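Local structure of halohydrin dehalogenase (Rhizobium radiobacter, 4IY1) at residues Ser22-Thr27 with Leu220-Ala225; Ala4-Val9 with Gly16-Leu21; Thr27-Asp32 with Ser68-Val73; Ser117-Lys120 with His126-Phe129; Glu61-Val66 with Phe109-Ala114. The protein catalyses the dehalogenation of vicinal halohydrins to epoxides and, in this engineered form, probably serves ring opening by cyanide in atorvastatin synthesis. The protein carries 37 engineered substitutions. One frame throughout, in Å; residues are numbered along the deposited sequence.

Interaction 1. Residues Ser22-Thr27 with Leu220-Ala225; sequences SEAGHT and LVTFLA. Engineered in segment 220-225: Thr222 (natural residue Ala).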
# COMPACT_ATOMS: atom_id res chain seq x y z
N SER B 22 17.30 -15.09 23.01
CA SER B 22 17.89 -15.89 24.06
C SER B 22 17.28 -15.57 25.45
O SER B 22 16.85 -16.47 26.18
CB SER B 22 19.40 -15.70 24.07
OG SER B 22 19.98 -16.65 24.92
N GLU B 23 17.17 -14.28 25.76
CA GLU B 23 16.49 -13.84 26.98
C GLU B 23 15.07 -14.36 27.12
O GLU B 23 14.59 -14.55 28.23
CB GLU B 23 16.50 -12.32 27.06
CG GLU B 23 17.90 -11.76 27.39
CD GLU B 23 18.07 -10.30 27.03
OE1 GLU B 23 17.19 -9.74 26.32
OE2 GLU B 23 19.04 -9.68 27.49
N ALA B 24 14.37 -14.51 26.00
CA ALA B 24 12.99 -15.02 26.04
C ALA B 24 12.96 -16.52 26.30
O ALA B 24 11.90 -17.09 26.50
CB ALA B 24 12.25 -14.69 24.74
N GLY B 25 14.13 -17.15 26.38
CA GLY B 25 14.14 -18.57 26.76
C GLY B 25 14.28 -19.50 25.57
O GLY B 25 14.18 -20.71 25.73
N HIS B 26 14.47 -18.94 24.38
CA HIS B 26 14.76 -19.76 23.20
C HIS B 26 16.21 -20.16 23.23
O HIS B 26 17.10 -19.34 23.55
CB HIS B 26 14.49 -18.98 21.90
CG HIS B 26 13.08 -18.47 21.77
ND1 HIS B 26 12.03 -19.27 21.51
CD2 HIS B 26 12.56 -17.18 21.90
CE1 HIS B 26 10.89 -18.55 21.52
NE2 HIS B 26 11.21 -17.27 21.75
N THR B 27 16.48 -21.41 22.83
CA THR B 27 17.83 -21.78 22.42
C THR B 27 18.12 -21.26 21.01
O THR B 27 17.54 -21.74 20.04
CB THR B 27 18.00 -23.30 22.42
OG1 THR B 27 17.58 -23.81 23.68
CG2 THR B 27 19.43 -23.67 22.18
N LEU B 220 10.73 -6.64 18.77
CA LEU B 220 9.68 -6.90 17.80
C LEU B 220 9.79 -8.33 17.31
O LEU B 220 8.83 -9.09 17.37
CB LEU B 220 9.79 -5.94 16.61
CG LEU B 220 8.76 -6.21 15.50
CD1 LEU B 220 7.32 -6.16 16.05
CD2 LEU B 220 8.89 -5.24 14.35
N VAL B 221 10.98 -8.71 16.88
CA VAL B 221 11.27 -10.08 16.48
C VAL B 221 10.73 -11.02 17.56
O VAL B 221 10.01 -11.97 17.27
CB VAL B 221 12.80 -10.32 16.33
CG1 VAL B 221 13.11 -11.82 16.45
CG2 VAL B 221 13.31 -9.76 15.01
N THR B 222 11.04 -10.72 18.82
CA THR B 222 10.72 -11.63 19.91
C THR B 222 9.24 -11.68 20.24
O THR B 222 8.69 -12.76 20.48
CB THR B 222 11.52 -11.28 21.19
OG1 THR B 222 12.93 -11.33 20.89
CG2 THR B 222 11.21 -12.26 22.31
N PHE B 223 8.56 -10.53 20.19
CA PHE B 223 7.10 -10.54 20.27
C PHE B 223 6.44 -11.39 19.16
O PHE B 223 5.47 -12.15 19.40
CB PHE B 223 6.58 -9.09 20.21
CG PHE B 223 5.08 -8.98 20.23
CD1 PHE B 223 4.37 -9.25 21.38
CD2 PHE B 223 4.39 -8.55 19.10
CE1 PHE B 223 3.00 -9.17 21.40
CE2 PHE B 223 3.02 -8.39 19.13
CZ PHE B 223 2.32 -8.69 20.28
N LEU B 224 6.89 -11.20 17.92
CA LEU B 224 6.30 -11.96 16.79
C LEU B 224 6.53 -13.47 16.97
O LEU B 224 5.64 -14.28 16.72
CB LEU B 224 6.89 -11.52 15.44
CG LEU B 224 6.61 -10.05 15.13
CD1 LEU B 224 7.20 -9.67 13.77
CD2 LEU B 224 5.12 -9.76 15.21
N ALA B 225 7.70 -13.81 17.48
CA ALA B 225 8.08 -15.20 17.69
C ALA B 225 7.48 -15.82 18.97
O ALA B 225 7.62 -17.03 19.20
CB ALA B 225 9.59 -15.33 17.68

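Interaction 2. Residues Ala4-Val9 with Gly16-Leu21; sequences AIVTNV and GSALRL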
# COMPACT_ATOMS: atom_id res chain seq x y z
N ALA B 4 15.72 -21.44 17.80
CA ALA B 4 15.64 -20.39 16.79
C ALA B 4 16.97 -20.32 16.09
O ALA B 4 17.97 -20.80 16.62
CB ALA B 4 15.32 -19.04 17.45
N ILE B 5 16.96 -19.85 14.83
CA ILE B 5 18.16 -19.52 14.07
C ILE B 5 18.09 -18.09 13.61
O ILE B 5 17.10 -17.69 12.98
CB ILE B 5 18.25 -20.32 12.76
CG1 ILE B 5 18.09 -21.80 13.03
CG2 ILE B 5 19.55 -20.02 12.02
CD1 ILE B 5 17.81 -22.57 11.76
N VAL B 6 19.18 -17.38 13.79
CA VAL B 6 19.33 -16.03 13.26
C VAL B 6 20.57 -16.07 12.38
O VAL B 6 21.58 -16.67 12.76
CB VAL B 6 19.54 -15.00 14.41
CG1 VAL B 6 19.73 -13.59 13.88
CG2 VAL B 6 18.41 -15.06 15.42
N THR B 7 20.44 -15.59 11.16
CA THR B 7 21.53 -15.59 10.21
C THR B 7 22.27 -14.27 10.30
O THR B 7 21.72 -13.27 10.79
CB THR B 7 21.02 -15.79 8.75
OG1 THR B 7 20.09 -14.73 8.40
CG2 THR B 7 20.31 -17.16 8.62
N ASN B 8 23.48 -14.25 9.74
CA ASN B 8 24.28 -13.04 9.67
C ASN B 8 24.33 -12.30 11.01
O ASN B 8 24.14 -11.09 11.08
CB ASN B 8 23.78 -12.14 8.54
CG ASN B 8 23.99 -12.77 7.16
OD1 ASN B 8 25.03 -13.38 6.89
ND2 ASN B 8 23.00 -12.65 6.30
N VAL B 9 24.60 -13.04 12.08
CA VAL B 9 24.27 -12.59 13.41
C VAL B 9 25.05 -11.35 13.82
O VAL B 9 24.59 -10.59 14.66
CB VAL B 9 24.41 -13.71 14.45
CG1 VAL B 9 25.88 -13.98 14.74
CG2 VAL B 9 23.67 -13.32 15.73
N GLY B 16 20.50 -7.87 18.01
CA GLY B 16 19.24 -7.54 18.68
C GLY B 16 18.31 -8.72 18.71
O GLY B 16 17.68 -9.01 19.73
N SER B 17 18.24 -9.45 17.60
CA SER B 17 17.35 -10.60 17.50
C SER B 17 17.82 -11.72 18.39
O SER B 17 17.04 -12.29 19.14
CB SER B 17 17.25 -11.10 16.06
OG SER B 17 16.63 -10.12 15.25
N ALA B 18 19.07 -12.14 18.22
CA ALA B 18 19.55 -13.34 18.92
C ALA B 18 19.56 -13.10 20.43
O ALA B 18 19.03 -13.91 21.20
CB ALA B 18 20.95 -13.75 18.44
N LEU B 19 20.10 -11.96 20.86
CA LEU B 19 20.16 -11.63 22.29
C LEU B 19 18.78 -11.57 22.92
O LEU B 19 18.52 -12.24 23.92
CB LEU B 19 20.89 -10.31 22.53
CG LEU B 19 22.37 -10.29 22.15
CD1 LEU B 19 22.98 -8.90 22.30
CD2 LEU B 19 23.13 -11.30 22.98
N ARG B 20 17.86 -10.81 22.31
CA ARG B 20 16.50 -10.73 22.83
C ARG B 20 15.75 -12.09 22.79
O ARG B 20 15.02 -12.45 23.71
CB ARG B 20 15.70 -9.63 22.14
CG ARG B 20 14.41 -9.27 22.82
CD ARG B 20 14.64 -8.98 24.31
NE ARG B 20 13.39 -8.79 25.07
CZ ARG B 20 12.74 -9.77 25.70
NH1 ARG B 20 13.14 -11.04 25.60
NH2 ARG B 20 11.67 -9.48 26.44
N LEU B 21 16.07 -12.91 21.80
CA LEU B 21 15.44 -14.23 21.72
C LEU B 21 15.99 -15.16 22.80
O LEU B 21 15.27 -15.93 23.43
CB LEU B 21 15.67 -14.84 20.33
CG LEU B 21 14.85 -14.22 19.17
CD1 LEU B 21 15.31 -14.78 17.83
CD2 LEU B 21 13.39 -14.57 19.37

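Interaction 3. Residues Thr27-Asp32 with Ser68-Val73; sequences TVACHD and SALGHV. Engineered in segment 68-73: Leu70 (natural residue Tyr), His72 (natural residue Gln).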
# COMPACT_ATOMS: atom_id res chain seq x y z
N THR B 27 16.48 -21.41 22.83
CA THR B 27 17.83 -21.78 22.42
C THR B 27 18.12 -21.26 21.01
O THR B 27 17.54 -21.74 20.04
CB THR B 27 18.00 -23.30 22.42
OG1 THR B 27 17.58 -23.81 23.68
CG2 THR B 27 19.43 -23.67 22.18
N VAL B 28 19.10 -20.36 20.91
CA VAL B 28 19.37 -19.62 19.69
C VAL B 28 20.63 -20.08 18.99
O VAL B 28 21.74 -19.77 19.44
CB VAL B 28 19.48 -18.11 19.97
CG1 VAL B 28 19.55 -17.33 18.66
CG2 VAL B 28 18.28 -17.66 20.80
N ALA B 29 20.46 -20.70 17.82
CA ALA B 29 21.58 -20.96 16.93
C ALA B 29 21.83 -19.78 16.02
O ALA B 29 20.89 -19.14 15.54
CB ALA B 29 21.32 -22.21 16.12
N CYS B 30 23.11 -19.47 15.81
CA CYS B 30 23.51 -18.27 15.08
C CYS B 30 24.36 -18.65 13.89
O CYS B 30 25.29 -19.47 14.01
CB CYS B 30 24.32 -17.34 15.96
SG CYS B 30 23.45 -16.78 17.43
N HIS B 31 24.17 -17.92 12.81
CA HIS B 31 24.96 -18.12 11.62
C HIS B 31 25.67 -16.85 11.28
O HIS B 31 25.18 -15.74 11.58
CB HIS B 31 24.06 -18.61 10.48
CG HIS B 31 24.49 -18.14 9.11
ND1 HIS B 31 24.38 -16.86 8.71
CD2 HIS B 31 25.05 -18.83 8.04
CE1 HIS B 31 24.90 -16.73 7.48
NE2 HIS B 31 25.30 -17.93 7.06
N ASP B 32 26.88 -16.98 10.76
CA ASP B 32 27.60 -15.84 10.22
C ASP B 32 28.67 -16.33 9.26
O ASP B 32 29.16 -17.47 9.36
CB ASP B 32 28.26 -15.03 11.34
CG ASP B 32 28.68 -13.66 10.87
OD1 ASP B 32 29.86 -13.48 10.53
OD2 ASP B 32 27.83 -12.78 10.76
N SER B 68 19.95 -31.37 13.94
CA SER B 68 20.70 -32.47 14.57
C SER B 68 20.99 -32.14 16.01
O SER B 68 20.59 -32.86 16.91
CB SER B 68 22.02 -32.74 13.85
OG SER B 68 21.81 -33.32 12.58
N ALA B 69 21.69 -31.03 16.22
CA ALA B 69 22.18 -30.65 17.54
C ALA B 69 21.07 -30.22 18.52
O ALA B 69 21.01 -30.73 19.63
CB ALA B 69 23.23 -29.56 17.42
N LEU B 70 20.21 -29.30 18.10
CA LEU B 70 19.36 -28.55 19.05
C LEU B 70 17.91 -28.96 19.06
O LEU B 70 17.14 -28.42 19.82
CB LEU B 70 19.46 -27.04 18.82
CG LEU B 70 20.85 -26.42 19.01
CD1 LEU B 70 20.88 -24.92 18.73
CD2 LEU B 70 21.38 -26.72 20.40
N GLY B 71 17.52 -29.89 18.19
CA GLY B 71 16.15 -30.40 18.21
C GLY B 71 15.36 -30.29 16.92
O GLY B 71 14.99 -31.31 16.32
N HIS B 72 15.05 -29.06 16.50
CA HIS B 72 13.97 -28.80 15.55
C HIS B 72 13.73 -27.34 15.57
O HIS B 72 13.53 -26.77 16.64
CB HIS B 72 12.66 -29.48 15.97
CG HIS B 72 12.31 -30.69 15.13
ND1 HIS B 72 11.54 -31.71 15.61
CD2 HIS B 72 12.69 -31.06 13.83
CE1 HIS B 72 11.41 -32.65 14.65
NE2 HIS B 72 12.11 -32.25 13.57
N VAL B 73 13.66 -26.73 14.40
CA VAL B 73 13.65 -25.28 14.31
C VAL B 73 12.24 -24.73 14.50
O VAL B 73 11.30 -25.13 13.80
CB VAL B 73 14.26 -24.80 12.98
CG1 VAL B 73 14.22 -23.29 12.87
CG2 VAL B 73 15.68 -25.32 12.83

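Interaction 4. Residues Ser117-Lys120 with His126-Phe129; sequences SQMK and HIIF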
# COMPACT_ATOMS: atom_id res chain seq x y z
N SER B 117 9.08 -27.87 5.77
CA SER B 117 8.34 -29.12 5.78
C SER B 117 8.32 -29.75 7.19
O SER B 117 7.27 -30.23 7.62
CB SER B 117 8.83 -30.08 4.69
OG SER B 117 10.10 -30.58 4.99
N GLN B 118 9.38 -29.54 7.98
CA GLN B 118 9.28 -29.88 9.41
C GLN B 118 8.30 -29.02 10.22
O GLN B 118 7.48 -29.55 10.99
CB GLN B 118 10.64 -30.00 10.10
CG GLN B 118 11.54 -28.77 10.04
CD GLN B 118 12.45 -28.66 11.27
OE1 GLN B 118 12.00 -28.33 12.37
NE2 GLN B 118 13.74 -28.89 11.06
N MET B 119 8.25 -27.73 9.94
CA MET B 119 7.29 -26.86 10.65
C MET B 119 5.87 -27.31 10.33
O MET B 119 4.98 -27.30 11.20
CB MET B 119 7.47 -25.41 10.24
CG MET B 119 8.78 -24.79 10.73
SD MET B 119 8.83 -23.03 10.37
CE MET B 119 10.33 -22.52 11.23
N LYS B 120 5.66 -27.66 9.07
CA LYS B 120 4.31 -28.06 8.61
C LYS B 120 3.91 -29.39 9.26
O LYS B 120 2.78 -29.55 9.73
CB LYS B 120 4.28 -28.17 7.09
CG LYS B 120 4.06 -26.83 6.37
CD LYS B 120 4.45 -26.91 4.90
CE LYS B 120 3.55 -27.86 4.13
NZ LYS B 120 3.88 -27.89 2.67
N HIS B 126 7.63 -20.20 13.30
CA HIS B 126 7.46 -18.81 12.92
C HIS B 126 8.60 -18.47 12.02
O HIS B 126 9.73 -18.90 12.26
CB HIS B 126 7.52 -17.90 14.16
CG HIS B 126 6.34 -18.06 15.07
ND1 HIS B 126 6.29 -19.00 16.02
CD2 HIS B 126 5.21 -17.25 15.25
CE1 HIS B 126 5.11 -18.91 16.68
NE2 HIS B 126 4.46 -17.83 16.24
N ILE B 127 8.31 -17.70 10.97
CA ILE B 127 9.30 -17.31 10.00
C ILE B 127 9.30 -15.81 9.79
O ILE B 127 8.23 -15.19 9.64
CB ILE B 127 9.01 -18.01 8.65
CG1 ILE B 127 9.16 -19.54 8.83
CG2 ILE B 127 9.97 -17.51 7.58
CD1 ILE B 127 9.01 -20.27 7.51
N ILE B 128 10.47 -15.21 9.93
CA ILE B 128 10.61 -13.75 9.95
C ILE B 128 11.75 -13.38 9.04
O ILE B 128 12.84 -13.88 9.20
CB ILE B 128 10.95 -13.22 11.34
CG1 ILE B 128 9.78 -13.42 12.27
CG2 ILE B 128 11.33 -11.75 11.29
CD1 ILE B 128 10.21 -13.62 13.72
N PHE B 129 11.43 -12.64 7.98
CA PHE B 129 12.43 -12.07 7.09
C PHE B 129 12.77 -10.66 7.60
O PHE B 129 11.88 -9.81 7.70
CB PHE B 129 11.86 -11.96 5.67
CG PHE B 129 11.60 -13.29 4.99
CD1 PHE B 129 10.93 -13.34 3.80
CD2 PHE B 129 12.02 -14.49 5.57
CE1 PHE B 129 10.68 -14.54 3.15
CE2 PHE B 129 11.75 -15.70 4.97
CZ PHE B 129 11.06 -15.73 3.76

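Interaction 5. Residues Glu61-Val66 with Phe109-Ala114; sequences ELIEAV and FALANA. Engineered in segment 109-114: Ala112 (natural residue Val).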
# COMPACT_ATOMS: atom_id res chain seq x y z
N GLU B 61 22.46 -27.27 4.83
CA GLU B 61 23.37 -27.79 5.85
C GLU B 61 23.21 -27.05 7.20
O GLU B 61 23.31 -27.66 8.27
CB GLU B 61 24.80 -27.76 5.37
CG GLU B 61 25.27 -26.39 4.93
CD GLU B 61 26.78 -26.26 4.92
OE1 GLU B 61 27.45 -27.19 5.42
OE2 GLU B 61 27.28 -25.21 4.50
N LEU B 62 22.82 -25.78 7.16
CA LEU B 62 22.54 -25.07 8.42
C LEU B 62 21.32 -25.64 9.15
O LEU B 62 21.42 -26.08 10.29
CB LEU B 62 22.41 -23.57 8.21
CG LEU B 62 22.18 -22.76 9.51
CD1 LEU B 62 23.44 -22.74 10.37
CD2 LEU B 62 21.71 -21.33 9.20
N ILE B 63 20.18 -25.68 8.47
CA ILE B 63 18.98 -26.27 9.05
C ILE B 63 19.21 -27.70 9.60
O ILE B 63 18.75 -28.03 10.70
CB ILE B 63 17.85 -26.27 8.03
CG1 ILE B 63 17.58 -24.85 7.51
CG2 ILE B 63 16.60 -26.88 8.62
CD1 ILE B 63 17.09 -23.87 8.55
N GLU B 64 19.86 -28.55 8.83
CA GLU B 64 20.11 -29.93 9.29
C GLU B 64 21.06 -29.95 10.49
O GLU B 64 20.86 -30.71 11.43
CB GLU B 64 20.69 -30.79 8.16
CG GLU B 64 19.77 -30.88 6.95
CD GLU B 64 20.24 -31.90 5.91
OE1 GLU B 64 19.38 -32.62 5.37
OE2 GLU B 64 21.46 -31.93 5.59
N ALA B 65 22.07 -29.09 10.45
CA ALA B 65 23.04 -29.05 11.53
C ALA B 65 22.40 -28.59 12.85
O ALA B 65 22.66 -29.15 13.92
CB ALA B 65 24.23 -28.18 11.15
N VAL B 66 21.52 -27.59 12.77
CA VAL B 66 20.78 -27.11 13.94
C VAL B 66 19.79 -28.17 14.38
O VAL B 66 19.58 -28.39 15.57
CB VAL B 66 19.99 -25.81 13.64
CG1 VAL B 66 19.11 -25.44 14.83
CG2 VAL B 66 20.93 -24.65 13.26
N PHE B 109 14.20 -17.28 0.61
CA PHE B 109 13.39 -18.36 0.02
C PHE B 109 14.01 -19.71 0.35
O PHE B 109 13.34 -20.60 0.83
CB PHE B 109 13.28 -18.19 -1.48
CG PHE B 109 12.56 -19.32 -2.18
CD1 PHE B 109 13.25 -20.43 -2.63
CD2 PHE B 109 11.19 -19.27 -2.40
CE1 PHE B 109 12.58 -21.52 -3.19
CE2 PHE B 109 10.53 -20.29 -3.06
CZ PHE B 109 11.22 -21.44 -3.41
N ALA B 110 15.32 -19.77 0.20
CA ALA B 110 16.10 -20.99 0.39
C ALA B 110 15.99 -21.43 1.83
O ALA B 110 15.61 -22.56 2.11
CB ALA B 110 17.55 -20.70 0.02
N LEU B 111 16.12 -20.48 2.75
CA LEU B 111 16.00 -20.81 4.17
C LEU B 111 14.58 -21.23 4.51
O LEU B 111 14.38 -22.24 5.18
CB LEU B 111 16.46 -19.64 5.05
CG LEU B 111 17.98 -19.57 5.11
CD1 LEU B 111 18.47 -18.16 5.43
CD2 LEU B 111 18.49 -20.59 6.15
N ALA B 112 13.59 -20.52 3.97
CA ALA B 112 12.20 -20.93 4.22
C ALA B 112 11.92 -22.34 3.65
O ALA B 112 11.19 -23.11 4.25
CB ALA B 112 11.20 -19.94 3.65
N ASN B 113 12.31 -22.52 2.40
CA ASN B 113 12.16 -23.79 1.69
C ASN B 113 12.84 -24.96 2.45
O ASN B 113 12.24 -26.00 2.64
CB ASN B 113 12.67 -23.64 0.24
CG ASN B 113 12.77 -24.97 -0.50
OD1 ASN B 113 13.84 -25.58 -0.56
ND2 ASN B 113 11.69 -25.37 -1.16
N ALA B 114 13.98 -24.69 3.09
CA ALA B 114 14.65 -25.71 3.93
C ALA B 114 13.93 -26.07 5.24
O ALA B 114 14.04 -27.19 5.74
CB ALA B 114 16.11 -25.33 4.20

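Interaction 1. Residues Ser22-Thr27 with Leu220-Ala225
Thr222 on helix 214-225 meets Ala24, at the C-terminal end of helix 14-23, through a single pair of methyl groups. Thr222 is an engineered residue; the natural one is Ala. Its CB points toward the 22-27 segment and splits into two branches. CG2 lies anti to the backbone N (the OG1 branch has chi1 -58°), which carries this methyl out to Ala24 CB, 3.6 Å from Thr222 CG2. OG1, the other branch, turns back on its own helix and hydrogen-bonds to the carbonyl of Gly218. The hydroxyl is thus satisfied within the helix, and the methyl is left to make the contact.

His26 adds a looser approach. Its CE1 lies obliquely, 4.3 Å from Ala225 O, and no hydrogen bond is made. ND1 of the ring is hydrogen-bonded to Ser2 OG. Between Ala24 and His26 the chain turns at Gly25, which has positive phi. Gly25 N bonds back to Ser22 O at 2.8 Å, one of the two bonds of a Schellman motif.

Helix 214-225 packs against strands 75-79 and 170-175 through Val221 and Leu224. On the same helix, Phe223 stacks on Phe223 of the second subunit. The turn at Ala24-His26 flanks this helix and leads into strand 27-30.

Interaction 2. Residues Ala4-Val9 with Gly16-Leu21
Val6 projects from strand 3-6 into helix 14-23 and meets three of its residues. All the contacts across the two segments are apolar, and no hydrogen bond joins them. The two methyls of Val6 divide the work. CG1, anti to the backbone N (chi1 179°), reaches the CB of Ser17 at 4.1 Å. CG2 lies 3.9 Å from Leu21 CD1 and also rests on Ala18, with the CA of Ala18 at 4.1 Å. The side chains of Val6 and Leu21 cross obliquely. Leu21 CD1 further touches the CB of Ala4, at 4.3 Å, two residues back along the strand.

Strand 3-6 and helix 14-23 open a beta-alpha-beta unit that strand 27-30 completes, the first unit along the chain of the Rossmann fold of the short-chain dehydrogenase/reductase superfamily. The axes of the short segments lie 8.8 Å apart at an angle of 156°, so the helix runs back nearly antiparallel to the strand. The small side chain of Ala18 lets Val6 come close to the helix backbone. From the loop after the strand, Val9 brings CG2 to within 3.9 Å of Ala18 CB. Val6 and Leu21 both pack on Val28 of strand 27-30 as well.

The one polar side chain in the contact faces another partner. Ser17 offers only its CB to Val6, while its OG hydrogen-bonds to Gly13 O, a turn earlier.

Interaction 3. Residues Thr27-Asp32 with Ser68-Val73
Leu70 at the end of helix 59-70 lays its forked tip on two residues of strand 27-30. Ahead of it in the 68-73 segment, Ser68 hydrogen-bonds through OG to Glu64 O of its own helix. Leu70 then carries the contact. It is engineered; the natural residue is Tyr. CG is anti to the carbonyl carbon (chi1 -61°). CD1 continues the extended chain (chi2 178°) to the strand, and CD2 branches toward Thr27. CD1 fits between Ala29 CB, at 3.8 Å, and Thr27 CG2, at 3.9 Å. CD2 also touches the methyl of Thr27, with Leu70 CD2 to Thr27 CG2 at 4.0 Å. The Thr27 and Leu70 side chains meet at a slant.

Gly71 leaves the helix with positive phi. A side chain there would collide with the preceding carbonyl. The engineered His72, natural Gln, turns toward helix 94-122, where it packs on Gln118 and Arg122. Val73 leads toward strand 75-79; its backbone N hydrogen-bonds to Gln118 OE1, and its side chain packs on Val66 and Val115.

Only methyl groups meet between strand and helix end. With no hydrogen bond across the segments, this small contact rests on van der Waals fit and on burial of apolar surface.

Interaction 4. Residues Ser117-Lys120 with His126-Phe129
Met119 extends from helix 94-122 to the start of strand 126-130, and its thioether end makes the close part of the contact. CG is anti to the carbonyl carbon, and beyond it runs an extended chain (chi2 -173°, chi3 172°) long enough to bring SD and CE to the strand. SD lies 3.8 Å from Ile127 CG1 and 4.0 Å from Ile127 CD1. The terminal CE touches the backbone at His126 O, 3.8 Å away, and lies 4.0 Å from Ile127 CG1. The two side chains cross at a slant. With an alanine at position Met119, a gap would probably open beside Ile127 CG1, and the His126 carbonyl would lose the methyl packed on it.

The other side of the contact is looser. The CB of His126 points away from the helix, and its NE2 hydrogen-bonds to Asp230 OD1. Lys120, partly exposed, is directed to the assembly: its NZ makes a salt bridge with Asp90 OD1 of the third subunit. Met119 itself also packs on Ile168.

Helix 94-122 and strand 126-130 follow each other closely in the chain. They form the second half of the beta-alpha-beta crossover from strand 75-79 through helix 94-122 to its sheet neighbour, strand 126-130, as in the Rossmann fold.

Interaction 5. Residues Glu61-Val66 with Phe109-Ala114
Ile63, Leu111 and Ala114 bury the most surface where helix 59-70 meets helix 94-122. Ile63 stands at the centre. Its CG1 branch lies anti to the carbonyl carbon (chi1 -56°), and this places CG1 3.7 Å from Ala114 CB. CG2, the other branch, comes to 3.9 Å from the backbone at Ala114 O. The CD1 end bends toward Leu111, with Ile63 CD1 at 4.3 Å from Leu111 CD2. The isoleucine thus spans one turn of the facing helix.

Ala114 has only a methyl to give. Its small size lets Ile63 settle close to the helix backbone, and the CA atoms of this pair are the nearest across the segments, 6.7 Å apart. Leu111 does not aim its CB at the partner helix, but its tip comes nearer. Its CD2 also grazes Leu62 CD2, at 4.5 Å, a loose touch.

The segment axes pass 10.0 Å apart and cross at -40°. Leu62 and Ile63 pack on Ile5 of strand 3-6, and Leu111 on Leu76 and Ser78 of strand 75-79, so both helices rest on the sheet. Helix 94-122 also faces the third subunit, where Phe109 stacks on Tyr97 of that chain.

How the interactions relate
The five contacts involve three strands of the parallel sheet and the helices packed on it. Interaction 2 comes first along the chain, and its helix 14-23 continues into interaction 1, centred 9 Å away. Interactions 1 and 3 share Thr27. Interactions 3 and 5 both use helix 59-70, and interactions 4 and 5 both use helix 94-122; each pair has centres 10 Å apart. Strands 3-6 and 27-30 are sheet neighbours, joined by backbone hydrogen bonds, among them Ala29 N to Ala4 O. Strand 3-6 turns Val6 to helix 14-23 and its other face to helix 59-70, so it is covered on both sides. Helix 94-122 borders the third subunit, and helix 214-225 of interaction 1 the second.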